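Local coordinates for putative MAR1 (Leishmania donovani, PDB 1X9G), which is of unknown function but belongs to the isochorismatase superfamily and is a putative MAR1 ribonuclease, at residues E54-N59 with D182-R187. Residues are numbered along the deposited sequence; the frame is centred on the assembly and turned at random.
Sequences EVVPEN and DPNFKR
Val55 touches both Asn184 and Arg187, one methyl to each. CG1, anti to the backbone N (chi1 176°), lies against the amide of Asn184, 3.6 Å from Asn184 OD1. CG2 turns to the Arg187 chain and comes 3.9 Å from Arg187 NE. This buried valine is the tightly packed part of the contact. Val56 adds a looser touch, with its CG2 4.2 Å from Asn184 ND2. Asn184 ND2 is hydrogen-bonded to Tyr16 OH, which is also hydrogen-bonded to Asp182 OD2, while the Val56 side chain packs on Tyr16.

The outer side is solvent-exposed and looser. The Arg187 chain bends at chi3 (103°) and carries its guanidinium over the helix end, so that Val55 CA lies under one face, near its border. Glu54 O is 3.8 Å from Arg187 NH2, too long for a hydrogen bond. The Glu54 carboxylate turns from the contact and forms a salt bridge with Arg51.

Asp182 OD2 accepts from Asn184 N at 3.0 Å, capping the turn into helix 185-191. The contact sets the start of helix 185-191, the last helix of the chain, against the end of helix 39-55, just before strand 60-67 of the parallel sheet.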
ATOM      1  N   GLU A  54       9.938  31.313  -9.464  1.00 65.66           N
ATOM      2  CA  GLU A  54      10.732  32.475  -9.900  1.00 65.93           C
ATOM      3  C   GLU A  54      11.864  32.102 -10.859  1.00 65.94           C
ATOM      4  O   GLU A  54      12.131  32.835 -11.783  1.00 65.75           O
ATOM      5  CB  GLU A  54      11.261  33.246  -8.700  1.00 65.80           C
ATOM      6  CG  GLU A  54      10.116  33.877  -7.963  1.00 67.02           C
ATOM      7  CD  GLU A  54      10.447  34.288  -6.562  1.00 69.62           C
ATOM      8  OE1 GLU A  54      11.404  33.744  -5.976  1.00 69.92           O
ATOM      9  OE2 GLU A  54       9.721  35.162  -6.036  1.00 73.29           O
ATOM     10  N   VAL A  55      12.490  30.938 -10.659  1.00 66.30           N
ATOM     11  CA  VAL A  55      13.440  30.389 -11.640  1.00 65.84           C
ATOM     12  C   VAL A  55      12.753  30.184 -12.999  1.00 67.02           C
ATOM     13  O   VAL A  55      13.318  30.506 -14.033  1.00 67.08           O
ATOM     14  CB  VAL A  55      14.099  29.061 -11.163  1.00 64.70           C
ATOM     15  CG1 VAL A  55      14.979  28.504 -12.234  1.00 65.84           C
ATOM     16  CG2 VAL A  55      14.923  29.249  -9.917  1.00 62.21           C
ATOM     17  N   VAL A  56      11.523  29.671 -13.002  1.00 68.55           N
ATOM     18  CA  VAL A  56      10.894  29.249 -14.268  1.00 69.84           C
ATOM     19  C   VAL A  56       9.457  29.773 -14.489  1.00 69.57           C
ATOM     20  O   VAL A  56       8.540  28.999 -14.646  1.00 69.73           O
ATOM     21  CB  VAL A  56      11.012  27.687 -14.490  1.00 70.56           C
ATOM     22  CG1 VAL A  56      10.654  27.315 -15.942  1.00 71.80           C
ATOM     23  CG2 VAL A  56      12.448  27.197 -14.200  1.00 70.00           C
ATOM     24  N   PRO A  57       9.287  31.104 -14.589  1.00 70.28           N
ATOM     25  CA  PRO A  57       7.961  31.706 -14.487  1.00 70.48           C
ATOM     26  C   PRO A  57       7.074  31.706 -15.740  1.00 71.06           C
ATOM     27  O   PRO A  57       5.853  31.861 -15.618  1.00 71.68           O
ATOM     28  CB  PRO A  57       8.271  33.142 -14.047  1.00 70.05           C
ATOM     29  CG  PRO A  57       9.782  33.257 -14.040  1.00 69.20           C
ATOM     30  CD  PRO A  57      10.309  32.141 -14.812  1.00 69.71           C
ATOM     31  N   GLU A  58       7.653  31.548 -16.923  1.00 71.08           N
ATOM     32  CA  GLU A  58       6.854  31.526 -18.144  1.00 71.73           C
ATOM     33  C   GLU A  58       6.189  30.168 -18.282  1.00 71.45           C
ATOM     34  O   GLU A  58       5.410  29.939 -19.203  1.00 71.80           O
ATOM     35  CB  GLU A  58       7.724  31.805 -19.391  1.00 72.50           C
ATOM     36  CG  GLU A  58       9.142  32.349 -19.105  1.00 75.30           C
ATOM     37  CD  GLU A  58      10.112  31.276 -18.528  1.00 78.29           C
ATOM     38  OE1 GLU A  58       9.665  30.364 -17.788  1.00 78.80           O
ATOM     39  OE2 GLU A  58      11.332  31.356 -18.810  1.00 79.69           O
ATOM     40  N   ASN A  59       6.502  29.268 -17.350  1.00 71.34           N
ATOM     41  CA  ASN A  59       6.003  27.880 -17.348  1.00 70.53           C
ATOM     42  C   ASN A  59       5.221  27.455 -16.109  1.00 69.68           C
ATOM     43  O   ASN A  59       4.665  26.362 -16.080  1.00 68.97           O
ATOM     44  CB  ASN A  59       7.170  26.923 -17.508  1.00 70.46           C
ATOM     45  CG  ASN A  59       7.614  26.816 -18.915  1.00 72.44           C
ATOM     46  OD1 ASN A  59       7.067  26.016 -19.690  1.00 74.82           O
ATOM     47  ND2 ASN A  59       8.618  27.623 -19.283  1.00 72.14           N
ATOM     48  N   ASP A 182      21.410  21.203 -17.122  1.00 68.78           N
ATOM     49  CA  ASP A 182      20.254  21.989 -17.534  1.00 67.79           C
ATOM     50  C   ASP A 182      20.562  23.454 -17.265  1.00 67.00           C
ATOM     51  O   ASP A 182      21.166  23.754 -16.237  1.00 66.05           O
ATOM     52  CB  ASP A 182      19.022  21.564 -16.718  1.00 66.88           C
ATOM     53  CG  ASP A 182      17.748  22.148 -17.261  1.00 66.42           C
ATOM     54  OD1 ASP A 182      17.171  21.540 -18.188  1.00 66.76           O
ATOM     55  OD2 ASP A 182      17.334  23.222 -16.787  1.00 66.51           O
ATOM     56  N   PRO A 183      20.127  24.370 -18.167  1.00 67.20           N
ATOM     57  CA  PRO A 183      20.496  25.792 -18.011  1.00 67.06           C
ATOM     58  C   PRO A 183      20.037  26.303 -16.657  1.00 67.57           C
ATOM     59  O   PRO A 183      20.640  27.237 -16.084  1.00 67.21           O
ATOM     60  CB  PRO A 183      19.724  26.488 -19.138  1.00 66.61           C
ATOM     61  CG  PRO A 183      19.523  25.453 -20.160  1.00 66.77           C
ATOM     62  CD  PRO A 183      19.304  24.168 -19.375  1.00 67.41           C
ATOM     63  N   ASN A 184      18.993  25.675 -16.122  1.00 67.39           N
ATOM     64  CA  ASN A 184      18.476  26.138 -14.843  1.00 67.66           C
ATOM     65  C   ASN A 184      18.949  25.388 -13.592  1.00 67.37           C
ATOM     66  O   ASN A 184      18.618  25.781 -12.474  1.00 66.49           O
ATOM     67  CB  ASN A 184      16.969  26.372 -14.902  1.00 67.16           C
ATOM     68  CG  ASN A 184      16.642  27.675 -15.564  1.00 67.50           C
ATOM     69  OD1 ASN A 184      17.105  28.738 -15.130  1.00 66.19           O
ATOM     70  ND2 ASN A 184      15.867  27.615 -16.631  1.00 66.61           N
ATOM     71  N   PHE A 185      19.799  24.388 -13.805  1.00 67.49           N
ATOM     72  CA  PHE A 185      20.222  23.531 -12.733  1.00 68.48           C
ATOM     73  C   PHE A 185      20.942  24.179 -11.541  1.00 68.79           C
ATOM     74  O   PHE A 185      20.546  23.928 -10.413  1.00 69.86           O
ATOM     75  CB  PHE A 185      20.970  22.278 -13.221  1.00 68.40           C
ATOM     76  CG  PHE A 185      21.311  21.354 -12.104  1.00 69.52           C
ATOM     77  CD1 PHE A 185      22.629  21.142 -11.733  1.00 71.74           C
ATOM     78  CD2 PHE A 185      20.284  20.777 -11.329  1.00 70.60           C
ATOM     79  CE1 PHE A 185      22.933  20.298 -10.636  1.00 73.18           C
ATOM     80  CE2 PHE A 185      20.565  19.965 -10.240  1.00 70.77           C
ATOM     81  CZ  PHE A 185      21.889  19.715  -9.889  1.00 71.83           C
ATOM     82  N   LYS A 186      21.990  24.951 -11.778  1.00 69.57           N
ATOM     83  CA  LYS A 186      22.744  25.685 -10.740  1.00 70.04           C
ATOM     84  C   LYS A 186      21.826  26.477  -9.815  1.00 70.03           C
ATOM     85  O   LYS A 186      22.025  26.507  -8.593  1.00 69.53           O
ATOM     86  CB  LYS A 186      23.717  26.676 -11.425  1.00 71.33           C
ATOM     87  CG  LYS A 186      24.863  27.310 -10.547  1.00 71.36           C
ATOM     88  CD  LYS A 186      26.243  26.617 -10.808  1.00 74.62           C
ATOM     89  CE  LYS A 186      27.437  27.492 -10.348  1.00 74.65           C
ATOM     90  NZ  LYS A 186      27.894  28.514 -11.390  1.00 75.64           N
ATOM     91  N   ARG A 187      20.836  27.134 -10.409  1.00 70.12           N
ATOM     92  CA  ARG A 187      19.856  27.885  -9.645  1.00 71.32           C
ATOM     93  C   ARG A 187      18.995  26.966  -8.774  1.00 71.52           C
ATOM     94  O   ARG A 187      18.826  27.216  -7.581  1.00 72.01           O
ATOM     95  CB  ARG A 187      18.967  28.715 -10.580  1.00 71.87           C
ATOM     96  CG  ARG A 187      19.429  30.157 -10.842  1.00 71.87           C
ATOM     97  CD  ARG A 187      18.537  30.789 -11.911  1.00 72.29           C
ATOM     98  NE  ARG A 187      17.553  31.719 -11.347  1.00 74.57           N
ATOM     99  CZ  ARG A 187      16.775  32.547 -12.059  1.00 74.93           C
ATOM    100  NH1 ARG A 187      16.831  32.550 -13.395  1.00 76.48           N
ATOM    101  NH2 ARG A 187      15.920  33.364 -11.437  1.00 70.76           N
TER